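Local coordinates for protein GH127 beta-L-arabinofuranoside (Geobacillus stearothermophilus, PDB 4QK0) that probably hydrolyses beta-L-arabinofuranosides, cleaving off L-arabinose units as a member of glycoside hydrolase family 127, at residues G598-V603 / Y621-R626; T461-D466 / F530-E535; L325-A330 / V543-G548; P402-W407 / Y631-R636. All blocks are in the same frame, centred on the assembly; numbering follows the deposited sequence.

Contact 1 of 4, residues G598-V603 / Y621-R626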
loop_
_atom_site.group_PDB
_atom_site.type_symbol
_atom_site.label_atom_id
_atom_site.label_comp_id
_atom_site.label_asym_id
_atom_site.label_seq_id
_atom_site.Cartn_x
_atom_site.Cartn_y
_atom_site.Cartn_z
ATOM N N GLY A 598 24.341 16.971 -11.424
ATOM C CA GLY A 598 23.656 17.904 -12.323
ATOM C C GLY A 598 22.839 18.897 -11.537
ATOM O O GLY A 598 23.026 19.077 -10.315
ATOM N N ILE A 599 21.929 19.548 -12.233
ATOM C CA ILE A 599 21.115 20.625 -11.649
ATOM C C ILE A 599 19.679 20.191 -11.763
ATOM O O ILE A 599 19.207 20.021 -12.845
ATOM C CB ILE A 599 21.295 21.992 -12.402
ATOM C CG1 ILE A 599 22.756 22.474 -12.368
ATOM C CG2 ILE A 599 20.419 23.120 -11.806
ATOM C CD1 ILE A 599 23.334 22.638 -10.979
ATOM N N ALA A 600 18.987 20.081 -10.650
ATOM C CA ALA A 600 17.556 19.855 -10.651
ATOM C C ALA A 600 16.788 21.081 -10.106
ATOM O O ALA A 600 17.377 22.118 -9.809
ATOM C CB ALA A 600 17.256 18.633 -9.802
ATOM N N GLU A 601 15.480 20.927 -9.985
ATOM C CA GLU A 601 14.592 21.954 -9.482
ATOM C C GLU A 601 13.743 21.433 -8.350
ATOM O O GLU A 601 13.265 20.311 -8.407
ATOM C CB GLU A 601 13.633 22.386 -10.575
ATOM C CG GLU A 601 14.274 23.151 -11.685
ATOM C CD GLU A 601 13.265 23.658 -12.722
ATOM O OE1 GLU A 601 12.034 23.699 -12.431
ATOM O OE2 GLU A 601 13.719 23.997 -13.833
ATOM N N ARG A 602 13.553 22.277 -7.339
ATOM C CA ARG A 602 12.601 22.054 -6.275
ATOM C C ARG A 602 11.511 23.130 -6.238
ATOM O O ARG A 602 11.730 24.284 -6.563
ATOM C CB ARG A 602 13.286 22.103 -4.947
ATOM C CG ARG A 602 14.356 21.069 -4.723
ATOM C CD ARG A 602 14.643 21.056 -3.252
ATOM N NE ARG A 602 15.410 19.906 -2.805
ATOM C CZ ARG A 602 14.881 18.779 -2.347
ATOM N NH1 ARG A 602 13.571 18.557 -2.371
ATOM N NH2 ARG A 602 15.674 17.836 -1.912
ATOM N N VAL A 603 10.334 22.730 -5.812
ATOM C CA VAL A 603 9.289 23.691 -5.516
ATOM C C VAL A 603 9.606 24.365 -4.192
ATOM O O VAL A 603 9.968 23.711 -3.224
ATOM C CB VAL A 603 7.909 23.002 -5.467
ATOM C CG1 VAL A 603 6.816 23.956 -5.017
ATOM C CG2 VAL A 603 7.599 22.452 -6.858
ATOM N N TYR A 621 12.856 26.658 -7.647
ATOM C CA TYR A 621 14.267 27.111 -7.681
ATOM C C TYR A 621 15.242 25.961 -8.019
ATOM O O TYR A 621 14.915 24.796 -7.832
ATOM C CB TYR A 621 14.680 27.774 -6.360
ATOM C CG TYR A 621 14.667 26.836 -5.157
ATOM C CD1 TYR A 621 13.478 26.484 -4.568
ATOM C CD2 TYR A 621 15.835 26.299 -4.636
ATOM C CE1 TYR A 621 13.429 25.613 -3.516
ATOM C CE2 TYR A 621 15.798 25.437 -3.540
ATOM C CZ TYR A 621 14.576 25.106 -2.991
ATOM O OH TYR A 621 14.445 24.263 -1.925
ATOM N N LYS A 622 16.438 26.309 -8.500
ATOM C CA LYS A 622 17.455 25.361 -8.941
ATOM C C LYS A 622 18.335 24.854 -7.831
ATOM O O LYS A 622 18.708 25.605 -6.942
ATOM C CB LYS A 622 18.332 25.989 -10.015
ATOM C CG LYS A 622 17.579 26.037 -11.319
ATOM C CD LYS A 622 18.109 27.036 -12.302
ATOM C CE LYS A 622 17.689 26.667 -13.725
ATOM N NZ LYS A 622 18.416 27.540 -14.685
ATOM N N VAL A 623 18.637 23.567 -7.856
ATOM C CA VAL A 623 19.525 22.998 -6.857
ATOM C C VAL A 623 20.502 22.059 -7.568
ATOM O O VAL A 623 20.130 21.406 -8.510
ATOM C CB VAL A 623 18.768 22.239 -5.727
ATOM C CG1 VAL A 623 17.873 23.157 -4.949
ATOM C CG2 VAL A 623 17.940 21.096 -6.260
ATOM N N PRO A 624 21.750 21.984 -7.097
ATOM C CA PRO A 624 22.615 20.888 -7.519
ATOM C C PRO A 624 22.076 19.559 -6.962
ATOM O O PRO A 624 21.436 19.579 -5.901
ATOM C CB PRO A 624 23.948 21.208 -6.814
ATOM C CG PRO A 624 23.516 21.885 -5.530
ATOM C CD PRO A 624 22.260 22.668 -5.880
ATOM N N PHE A 625 22.261 18.435 -7.678
ATOM C CA PHE A 625 22.012 17.098 -7.077
ATOM C C PHE A 625 23.150 16.171 -7.307
ATOM O O PHE A 625 23.881 16.303 -8.273
ATOM C CB PHE A 625 20.749 16.402 -7.598
ATOM C CG PHE A 625 20.893 15.830 -8.962
ATOM C CD1 PHE A 625 21.299 14.505 -9.193
ATOM C CD2 PHE A 625 20.586 16.619 -10.040
ATOM C CE1 PHE A 625 21.399 14.006 -10.498
ATOM C CE2 PHE A 625 20.697 16.126 -11.326
ATOM C CZ PHE A 625 21.083 14.823 -11.549
ATOM N N ARG A 626 23.166 15.141 -6.500
ATOM C CA ARG A 626 24.094 14.077 -6.654
ATOM C C ARG A 626 23.449 12.724 -6.500
ATOM O O ARG A 626 22.704 12.452 -5.523
ATOM C CB ARG A 626 25.220 14.223 -5.614
ATOM C CG ARG A 626 26.325 13.237 -5.909
ATOM C CD ARG A 626 27.639 13.670 -5.299
ATOM N NE ARG A 626 27.643 13.264 -3.912
ATOM C CZ ARG A 626 28.730 13.128 -3.172
ATOM N NH1 ARG A 626 29.922 13.338 -3.716
ATOM N NH2 ARG A 626 28.614 12.780 -1.900
#
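R602 of strand 598-603 runs alongside Y621 of strand 621-626, both pointing the same way. Its CB lies off-centre over the Y621 ring in a CH-pi contact, 4.2 Å from the centroid; CG then meets V623 CG2 at 3.9 Å, and CD passes 3.5 Å from Y621 OH. Beyond CD the extended chain leaves the pair: NH1 and NH2 donate to the backbone oxygens of N569 and N566. The strands form an antiparallel ladder of six backbone hydrogen bonds, from the G598-F625 pair to the R602-Y621 pair, with V623 N to A600 O at 2.7 Å. At the G598 end, F625 holds CG between its backbone N and carbonyl carbon (chi1 76°), which folds the ring across to the partner strand. G598 N stands 3.7 Å above one face of the F625 ring, toward its rim; a CB on this glycine would come tight against F625 CE2. A600 CB packs on F625 CD2 at 3.9 Å. Cutting F625 back to an alanine is likely to open a gap beside G598 and to take away the packing of A600 CB and L575. In the C-terminal domain sheet, strand 593-603 lies between strands 574-586 and 620-629, and L573 touches A600, R602 and V623.

Contact 2 of 4, residues T461-D466 / F530-E535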
loop_
_atom_site.group_PDB
_atom_site.type_symbol
_atom_site.label_atom_id
_atom_site.label_comp_id
_atom_site.label_asym_id
_atom_site.label_seq_id
_atom_site.Cartn_x
_atom_site.Cartn_y
_atom_site.Cartn_z
ATOM N N THR A 461 40.040 -4.823 -16.959
ATOM C CA THR A 461 38.986 -3.814 -17.146
ATOM C C THR A 461 38.653 -3.187 -15.804
ATOM O O THR A 461 38.775 -3.866 -14.773
ATOM C CB THR A 461 37.692 -4.432 -17.724
ATOM O OG1 THR A 461 36.744 -3.391 -18.008
ATOM C CG2 THR A 461 37.119 -5.464 -16.800
ATOM N N ASN A 462 38.277 -1.912 -15.827
ATOM C CA ASN A 462 37.740 -1.235 -14.618
ATOM C C ASN A 462 36.203 -1.222 -14.589
ATOM O O ASN A 462 35.614 -0.509 -13.795
ATOM C CB ASN A 462 38.228 0.213 -14.499
ATOM C CG ASN A 462 39.746 0.326 -14.427
ATOM O OD1 ASN A 462 40.326 1.213 -15.057
ATOM N ND2 ASN A 462 40.396 -0.583 -13.698
ATOM N N TYR A 463 35.573 -2.024 -15.449
ATOM C CA TYR A 463 34.149 -2.260 -15.395
ATOM C C TYR A 463 33.804 -2.640 -13.968
ATOM O O TYR A 463 34.535 -3.411 -13.333
ATOM C CB TYR A 463 33.833 -3.377 -16.329
ATOM C CG TYR A 463 32.411 -3.517 -16.890
ATOM C CD1 TYR A 463 31.427 -4.203 -16.200
ATOM C CD2 TYR A 463 32.141 -3.143 -18.203
ATOM C CE1 TYR A 463 30.195 -4.407 -16.767
ATOM C CE2 TYR A 463 30.915 -3.373 -18.768
ATOM C CZ TYR A 463 29.954 -3.995 -18.062
ATOM O OH TYR A 463 28.719 -4.194 -18.647
ATOM N N PRO A 464 32.676 -2.108 -13.439
ATOM C CA PRO A 464 31.638 -1.384 -14.152
ATOM C C PRO A 464 31.815 0.097 -14.272
ATOM O O PRO A 464 30.935 0.766 -14.839
ATOM C CB PRO A 464 30.405 -1.678 -13.314
ATOM C CG PRO A 464 30.933 -1.746 -11.943
ATOM C CD PRO A 464 32.283 -2.398 -12.064
ATOM N N TRP A 465 32.932 0.636 -13.787
ATOM C CA TRP A 465 33.134 2.116 -13.780
ATOM C C TRP A 465 33.543 2.651 -15.120
ATOM O O TRP A 465 33.429 3.855 -15.369
ATOM C CB TRP A 465 34.135 2.545 -12.700
ATOM C CG TRP A 465 33.782 1.947 -11.410
ATOM C CD1 TRP A 465 34.546 1.149 -10.652
ATOM C CD2 TRP A 465 32.542 2.096 -10.728
ATOM N NE1 TRP A 465 33.853 0.746 -9.552
ATOM C CE2 TRP A 465 32.622 1.329 -9.565
ATOM C CE3 TRP A 465 31.374 2.809 -10.996
ATOM C CZ2 TRP A 465 31.590 1.247 -8.643
ATOM C CZ3 TRP A 465 30.305 2.713 -10.081
ATOM C CH2 TRP A 465 30.428 1.930 -8.930
ATOM N N ASP A 466 34.014 1.763 -15.992
ATOM C CA ASP A 466 34.500 2.158 -17.304
ATOM C C ASP A 466 34.241 1.023 -18.304
ATOM O O ASP A 466 34.265 -0.165 -17.924
ATOM C CB ASP A 466 36.003 2.479 -17.160
ATOM C CG ASP A 466 36.679 2.657 -18.468
ATOM O OD1 ASP A 466 36.507 3.726 -19.070
ATOM O OD2 ASP A 466 37.354 1.698 -18.901
ATOM N N PHE A 530 32.963 -0.024 -24.741
ATOM C CA PHE A 530 31.541 0.175 -24.556
ATOM C C PHE A 530 31.370 1.587 -23.997
ATOM O O PHE A 530 31.613 1.806 -22.815
ATOM C CB PHE A 530 30.977 -0.834 -23.558
ATOM C CG PHE A 530 31.180 -2.279 -23.959
ATOM C CD1 PHE A 530 30.692 -2.768 -25.183
ATOM C CD2 PHE A 530 31.781 -3.171 -23.097
ATOM C CE1 PHE A 530 30.854 -4.095 -25.548
ATOM C CE2 PHE A 530 31.952 -4.504 -23.464
ATOM C CZ PHE A 530 31.481 -4.967 -24.698
ATOM N N PRO A 531 30.947 2.536 -24.824
ATOM C CA PRO A 531 30.627 3.859 -24.252
ATOM C C PRO A 531 29.606 3.830 -23.086
ATOM O O PRO A 531 28.599 3.116 -23.167
ATOM C CB PRO A 531 30.059 4.637 -25.436
ATOM C CG PRO A 531 30.333 3.829 -26.663
ATOM C CD PRO A 531 30.517 2.406 -26.227
HETATM N N MSE A 532 29.916 4.547 -21.999
HETATM C CA MSE A 532 29.058 4.641 -20.789
HETATM C C MSE A 532 28.595 6.090 -20.551
HETATM O O MSE A 532 28.985 6.710 -19.568
HETATM C CB MSE A 532 29.822 4.161 -19.529
HETATM C CG MSE A 532 29.991 2.678 -19.499
HETATM SE SE MSE A 532 30.568 2.169 -17.733
HETATM C CE MSE A 532 30.608 0.247 -18.006
ATOM N N PRO A 533 27.762 6.638 -21.442
ATOM C CA PRO A 533 27.137 7.906 -21.130
ATOM C C PRO A 533 26.111 7.793 -20.017
ATOM O O PRO A 533 25.632 6.681 -19.713
ATOM C CB PRO A 533 26.372 8.239 -22.418
ATOM C CG PRO A 533 26.028 6.920 -23.008
ATOM C CD PRO A 533 27.235 6.052 -22.686
ATOM N N VAL A 534 25.765 8.911 -19.383
ATOM C CA VAL A 534 24.668 8.889 -18.384
ATOM C C VAL A 534 23.378 8.792 -19.164
ATOM O O VAL A 534 23.147 9.605 -19.983
ATOM C CB VAL A 534 24.621 10.153 -17.508
ATOM C CG1 VAL A 534 23.377 10.150 -16.592
ATOM C CG2 VAL A 534 25.863 10.223 -16.641
ATOM N N GLU A 535 22.556 7.808 -18.886
ATOM C CA GLU A 535 21.321 7.680 -19.564
ATOM C C GLU A 535 20.119 7.992 -18.636
ATOM O O GLU A 535 20.116 7.648 -17.470
ATOM C CB GLU A 535 21.134 6.242 -20.038
ATOM C CG GLU A 535 22.184 5.710 -20.997
ATOM C CD GLU A 535 21.985 6.119 -22.466
ATOM O OE1 GLU A 535 21.229 7.094 -22.768
ATOM O OE2 GLU A 535 22.659 5.478 -23.323
#
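The selenomethionine M532, which carries selenium in place of sulfur, reaches with its tip into the bend of residues 461-466. Its SE and CE both lie against the backbone oxygen of P464, CE at 3.2 Å. The CE methyl also meets Y463 CE2 at 3.7 Å, and D466 O stands at the same distance from CE on the loop. The extended M532 chain and the Y463 side chain cross at about a right angle, and Y463 CE2 makes a looser apolar contact with F530 CD2 at 4.4 Å. The loop joins two neighbouring antiparallel strands, 453-461 and 468-475, of the middle-domain sheet, while 530-535 leads from the next strand of that sheet, 524-529, into strand 534-539 of the C-terminal domain. A cis peptide bond before P464 shapes the bend. T461 OG1 accepts from Y463 N at 3.1 Å in an ST turn, and W465 N bonds to N462 O at 2.9 Å. A chi1 of -157°, CG opposite the backbone N, brings the CD2-CE2 side of the Y463 ring up to the M532 methyl; its OH hydrogen-bonds to E361. P464 CG sits 4.2 Å above the centre of the W465 ring, which packs further on F22, I557 and Y559. F530 is held by a backbone bond to G467, and its ring meets that of Y441.

Contact 3 of 4, residues L325-A330 / V543-G548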
loop_
_atom_site.group_PDB
_atom_site.type_symbol
_atom_site.label_atom_id
_atom_site.label_comp_id
_atom_site.label_asym_id
_atom_site.label_seq_id
_atom_site.Cartn_x
_atom_site.Cartn_y
_atom_site.Cartn_z
ATOM N N LEU A 325 4.253 -2.118 -10.716
ATOM C CA LEU A 325 5.608 -2.042 -10.163
ATOM C C LEU A 325 5.816 -0.806 -9.297
ATOM O O LEU A 325 6.608 0.089 -9.628
ATOM C CB LEU A 325 6.586 -1.999 -11.333
ATOM C CG LEU A 325 6.624 -3.316 -12.106
ATOM C CD1 LEU A 325 7.330 -3.099 -13.419
ATOM C CD2 LEU A 325 7.307 -4.434 -11.319
ATOM N N PRO A 326 5.084 -0.742 -8.189
ATOM C CA PRO A 326 5.119 0.414 -7.286
ATOM C C PRO A 326 6.458 0.439 -6.581
ATOM O O PRO A 326 6.978 -0.603 -6.211
ATOM C CB PRO A 326 3.988 0.154 -6.319
ATOM C CG PRO A 326 3.895 -1.360 -6.281
ATOM C CD PRO A 326 4.142 -1.754 -7.731
ATOM N N ASN A 327 6.999 1.634 -6.398
ATOM C CA ASN A 327 8.341 1.790 -5.867
ATOM C C ASN A 327 8.439 1.782 -4.331
ATOM O O ASN A 327 9.468 1.366 -3.763
ATOM C CB ASN A 327 8.941 3.056 -6.451
ATOM C CG ASN A 327 9.146 2.942 -7.965
ATOM O OD1 ASN A 327 9.750 1.985 -8.424
ATOM N ND2 ASN A 327 8.637 3.901 -8.750
ATOM N N ASP A 328 7.383 2.239 -3.691
ATOM C CA ASP A 328 7.382 2.509 -2.250
ATOM C C ASP A 328 6.873 1.308 -1.524
ATOM O O ASP A 328 7.289 1.055 -0.383
ATOM C CB ASP A 328 6.562 3.780 -1.901
ATOM C CG ASP A 328 5.132 3.757 -2.477
ATOM O OD1 ASP A 328 4.806 2.934 -3.355
ATOM O OD2 ASP A 328 4.321 4.619 -2.064
ATOM N N THR A 329 6.028 0.510 -2.169
ATOM C CA THR A 329 5.514 -0.701 -1.595
ATOM C C THR A 329 6.113 -2.015 -2.206
ATOM O O THR A 329 5.672 -3.121 -1.862
ATOM C CB THR A 329 4.012 -0.759 -1.775
ATOM O OG1 THR A 329 3.690 -0.546 -3.157
ATOM C CG2 THR A 329 3.354 0.294 -0.937
ATOM N N ALA A 330 7.129 -1.884 -3.041
ATOM C CA ALA A 330 7.852 -3.019 -3.632
ATOM C C ALA A 330 8.235 -4.019 -2.598
ATOM O O ALA A 330 8.511 -3.649 -1.448
ATOM C CB ALA A 330 9.088 -2.517 -4.291
ATOM N N VAL A 543 3.475 1.217 -17.115
ATOM C CA VAL A 543 3.969 1.260 -15.737
ATOM C C VAL A 543 3.559 2.550 -15.069
ATOM O O VAL A 543 4.196 3.609 -15.112
ATOM C CB VAL A 543 5.465 1.088 -15.629
ATOM C CG1 VAL A 543 5.841 1.006 -14.145
ATOM C CG2 VAL A 543 5.914 -0.196 -16.298
ATOM N N ARG A 544 2.407 2.452 -14.446
ATOM C CA ARG A 544 1.733 3.574 -13.885
ATOM C C ARG A 544 2.541 4.279 -12.808
ATOM O O ARG A 544 2.552 5.483 -12.789
ATOM C CB ARG A 544 0.346 3.125 -13.398
ATOM C CG ARG A 544 -0.390 2.836 -14.711
ATOM C CD ARG A 544 -1.725 2.153 -14.852
ATOM N NE ARG A 544 -1.791 1.751 -16.252
ATOM C CZ ARG A 544 -2.857 1.326 -16.905
ATOM N NH1 ARG A 544 -4.046 1.319 -16.377
ATOM N NH2 ARG A 544 -2.723 0.981 -18.164
ATOM N N ALA A 545 3.266 3.528 -11.998
ATOM C CA ALA A 545 4.070 4.113 -10.940
ATOM C C ALA A 545 5.107 5.069 -11.465
ATOM O O ALA A 545 5.527 5.901 -10.739
ATOM C CB ALA A 545 4.747 3.012 -10.150
ATOM N N ASN A 546 5.502 4.966 -12.737
ATOM C CA ASN A 546 6.607 5.762 -13.263
ATOM C C ASN A 546 6.252 6.781 -14.299
ATOM O O ASN A 546 7.123 7.400 -14.906
ATOM C CB ASN A 546 7.723 4.845 -13.702
ATOM C CG ASN A 546 8.235 3.984 -12.555
ATOM O OD1 ASN A 546 8.319 4.454 -11.395
ATOM N ND2 ASN A 546 8.580 2.739 -12.841
ATOM N N ALA A 547 4.946 6.996 -14.472
ATOM C CA ALA A 547 4.415 8.063 -15.317
ATOM C C ALA A 547 5.016 9.364 -14.838
ATOM O O ALA A 547 5.015 9.616 -13.646
ATOM C CB ALA A 547 2.912 8.124 -15.173
ATOM N N GLY A 548 5.608 10.123 -15.752
ATOM C CA GLY A 548 6.274 11.374 -15.416
ATOM C C GLY A 548 7.596 11.276 -14.668
ATOM O O GLY A 548 8.067 12.278 -14.107
HETATM O O HOH W 1 8.919 0.899 -10.636
HETATM O O HOH W 2 3.054 0.516 -11.968
#
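One water links N327 and N546 across the contact: it donates to N327 OD1 at 2.6 Å and to L325 O, also at 2.6 Å, and accepts from N546 ND2 at 2.9 Å. The loop 325-330 belongs to the catalytic domain, of the six-hairpin glycosidase clan, and meets a short 3-10 turn, 544-546, between two strands of the C-terminal domain. Beside the water the two asparagines bond directly, N327 ND2 giving its N-H to N546 OD1 at 2.7 Å. Donor and acceptor amides lie nearly coplanar, 20° apart, and ND2 approaches in the carbonyl plane of N546, so that bond and water together fix which way both amides are flipped. A leucine in place of N327 would probably leave N546 OD1 without this donor and the water without one of its acceptors. W644 of strand 641-647 touches both asparagine side chains. Next to the asparagines, A545 CB sits against L325 O at 3.5 Å and P326 CA at 3.9 Å, and L325 CB touches V543 CG1. R544 turns away, to a salt bridge with E640 and a cation-pi contact with W388, both of the second subunit, while L325 packs on Y613 of that subunit. The turn itself is closed by N546 N bonding to V543 O. A second water joins the backbones, accepting from L325 N and, at 3.0 Å, from A545 N.

Contact 4 of 4, residues P402-W407 / Y631-R636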
loop_
_atom_site.group_PDB
_atom_site.type_symbol
_atom_site.label_atom_id
_atom_site.label_comp_id
_atom_site.label_asym_id
_atom_site.label_seq_id
_atom_site.Cartn_x
_atom_site.Cartn_y
_atom_site.Cartn_z
ATOM N N PRO A 402 13.893 0.836 6.756
ATOM C CA PRO A 402 14.661 1.963 6.226
ATOM C C PRO A 402 16.159 1.846 6.408
ATOM O O PRO A 402 16.899 2.584 5.794
ATOM C CB PRO A 402 14.119 3.177 7.018
ATOM C CG PRO A 402 13.561 2.599 8.262
ATOM C CD PRO A 402 13.036 1.229 7.906
ATOM N N VAL A 403 16.605 0.945 7.276
ATOM C CA VAL A 403 18.012 0.619 7.363
ATOM C C VAL A 403 18.232 -0.885 7.424
ATOM O O VAL A 403 17.310 -1.638 7.766
ATOM C CB VAL A 403 18.671 1.261 8.616
ATOM C CG1 VAL A 403 18.520 2.759 8.523
ATOM C CG2 VAL A 403 18.092 0.727 9.934
ATOM N N ARG A 404 19.447 -1.317 7.084
ATOM C CA ARG A 404 19.745 -2.730 7.022
ATOM C C ARG A 404 19.921 -3.214 8.437
ATOM O O ARG A 404 20.121 -2.412 9.321
ATOM C CB ARG A 404 21.002 -2.979 6.165
ATOM C CG ARG A 404 20.876 -2.577 4.680
ATOM C CD ARG A 404 21.990 -3.187 3.798
ATOM N NE ARG A 404 21.872 -2.761 2.409
ATOM C CZ ARG A 404 22.301 -1.612 1.947
ATOM N NH1 ARG A 404 22.920 -0.761 2.732
ATOM N NH2 ARG A 404 22.037 -1.259 0.705
ATOM N N GLN A 405 19.809 -4.509 8.659
ATOM C CA GLN A 405 19.935 -5.040 9.993
ATOM C C GLN A 405 20.448 -6.476 9.957
ATOM O O GLN A 405 20.710 -7.035 8.879
ATOM C CB GLN A 405 18.568 -5.014 10.663
ATOM C CG GLN A 405 17.512 -5.763 9.890
ATOM C CD GLN A 405 16.104 -5.641 10.476
ATOM O OE1 GLN A 405 15.541 -4.541 10.607
ATOM N NE2 GLN A 405 15.504 -6.789 10.783
ATOM N N LYS A 406 20.603 -7.095 11.119
ATOM C CA LYS A 406 20.701 -8.569 11.155
ATOM C C LYS A 406 19.320 -9.215 11.242
ATOM O O LYS A 406 18.349 -8.612 11.741
ATOM C CB LYS A 406 21.579 -9.048 12.288
ATOM C CG LYS A 406 23.035 -8.770 12.027
ATOM C CD LYS A 406 23.454 -7.391 12.533
ATOM C CE LYS A 406 24.330 -7.511 13.795
ATOM N NZ LYS A 406 24.447 -6.271 14.618
ATOM N N TRP A 407 19.247 -10.449 10.745
ATOM C CA TRP A 407 18.000 -11.235 10.707
ATOM C C TRP A 407 18.166 -12.579 11.422
ATOM O O TRP A 407 19.294 -13.038 11.713
ATOM C CB TRP A 407 17.540 -11.455 9.257
ATOM C CG TRP A 407 17.341 -10.157 8.523
ATOM C CD1 TRP A 407 18.302 -9.404 7.906
ATOM C CD2 TRP A 407 16.114 -9.435 8.386
ATOM N NE1 TRP A 407 17.746 -8.256 7.389
ATOM C CE2 TRP A 407 16.407 -8.248 7.662
ATOM C CE3 TRP A 407 14.792 -9.678 8.793
ATOM C CZ2 TRP A 407 15.426 -7.303 7.327
ATOM C CZ3 TRP A 407 13.805 -8.737 8.465
ATOM C CH2 TRP A 407 14.134 -7.561 7.736
ATOM N N TYR A 631 22.963 0.106 -5.432
ATOM C CA TYR A 631 23.433 -0.937 -4.497
ATOM C C TYR A 631 24.060 -0.345 -3.270
ATOM O O TYR A 631 24.044 -0.985 -2.179
ATOM C CB TYR A 631 24.444 -1.948 -5.161
ATOM C CG TYR A 631 25.796 -1.394 -5.418
ATOM C CD1 TYR A 631 26.710 -1.212 -4.361
ATOM C CD2 TYR A 631 26.164 -0.967 -6.672
ATOM C CE1 TYR A 631 27.971 -0.634 -4.585
ATOM C CE2 TYR A 631 27.415 -0.403 -6.904
ATOM C CZ TYR A 631 28.333 -0.246 -5.825
ATOM O OH TYR A 631 29.591 0.313 -6.059
ATOM N N ALA A 632 24.647 0.852 -3.422
ATOM C CA ALA A 632 25.376 1.495 -2.304
ATOM C C ALA A 632 24.559 2.401 -1.395
ATOM O O ALA A 632 25.124 3.055 -0.517
ATOM C CB ALA A 632 26.536 2.286 -2.842
ATOM N N TRP A 633 23.247 2.452 -1.583
ATOM C CA TRP A 633 22.407 3.310 -0.747
ATOM C C TRP A 633 22.368 2.752 0.661
ATOM O O TRP A 633 22.713 1.588 0.898
ATOM C CB TRP A 633 20.986 3.483 -1.394
ATOM C CG TRP A 633 19.936 2.510 -0.940
ATOM C CD1 TRP A 633 19.735 1.263 -1.394
ATOM C CD2 TRP A 633 18.941 2.741 0.067
ATOM N NE1 TRP A 633 18.735 0.669 -0.698
ATOM C CE2 TRP A 633 18.204 1.566 0.190
ATOM C CE3 TRP A 633 18.635 3.840 0.908
ATOM C CZ2 TRP A 633 17.149 1.433 1.092
ATOM C CZ3 TRP A 633 17.610 3.713 1.805
ATOM C CH2 TRP A 633 16.852 2.520 1.882
ATOM N N CYS A 634 21.992 3.606 1.604
ATOM C CA CYS A 634 21.816 3.241 3.025
ATOM C C CYS A 634 23.100 2.744 3.682
ATOM O O CYS A 634 23.041 1.937 4.607
ATOM C CB CYS A 634 20.736 2.206 3.181
ATOM S SG CYS A 634 19.895 2.197 4.758
ATOM N N ASN A 635 24.234 3.250 3.230
ATOM C CA ASN A 635 25.479 3.055 3.953
ATOM C C ASN A 635 25.940 4.322 4.700
ATOM O O ASN A 635 26.956 4.304 5.332
ATOM C CB ASN A 635 26.601 2.592 3.008
ATOM C CG ASN A 635 26.402 1.142 2.595
ATOM O OD1 ASN A 635 26.826 0.215 3.268
ATOM N ND2 ASN A 635 25.703 0.963 1.502
ATOM N N ARG A 636 25.161 5.399 4.635
ATOM C CA ARG A 636 25.501 6.646 5.282
ATOM C C ARG A 636 24.337 7.149 6.114
ATOM O O ARG A 636 24.084 8.307 6.203
ATOM C CB ARG A 636 25.890 7.633 4.218
ATOM C CG ARG A 636 27.156 7.193 3.491
ATOM C CD ARG A 636 27.456 8.030 2.266
ATOM N NE ARG A 636 26.367 8.003 1.287
ATOM C CZ ARG A 636 26.145 8.943 0.380
ATOM N NH1 ARG A 636 26.904 10.031 0.325
ATOM N NH2 ARG A 636 25.116 8.845 -0.428
HETATM O O HOH W 3 22.158 0.178 6.471
#
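R404 grips W633 O end-on with both terminal nitrogens, NH2 at 2.9 Å and NH1 at 3.0 Å. The bonds tie two loops across a domain boundary: 402-407 of the helical catalytic domain and 631-636 between two strands of the C-terminal domain. The oxygen sits near the guanidinium plane, and N-H...O angles of 140° and 143° leave both bonds somewhat bent, as expected when one atom serves two donors. The same nitrogens have other partners, NH1 in a salt bridge with D373 and NH2 with S370 O, so the buried group probably has its charge well compensated. A water bridges the backbones, accepting from R404 N at 3.2 Å and donating to C634 O at 2.7 Å. C634 N gives its hydrogen to E562. N635 satisfies both ends of its amide: ND2 donates to A632 O at 3.0 Å, from above that carbonyl's plane, and OD1 accepts from L374 N. C634 turns its sulfur away from its own backbone N (chi1 -153°) and against the other loop, SG lying 3.6 Å from V403 CA and 3.2 Å from P402 O.

Contacts 3 and 4 both join the catalytic domain to the C-terminal domain; their segments alternate along the chain, and their centres lie 22 Å apart. Contact 2 brings in the middle domain and touches contact 4 through W465 CZ2 and Y631 OH, 3.4 Å apart. Contact 1, within the C-terminal sheet, also reaches contact 4: R626 NH2 and R636 NH1 come to 3.9 Å, a like-charge approach that D565 probably offsets, forming a salt bridge with each arginine. Contacts 1 and 3 do not touch, their nearest atoms being about 11 Å apart. The second subunit reaches contacts 1, 2 and 3, most extensively contact 3, and does not touch the segments of contact 4.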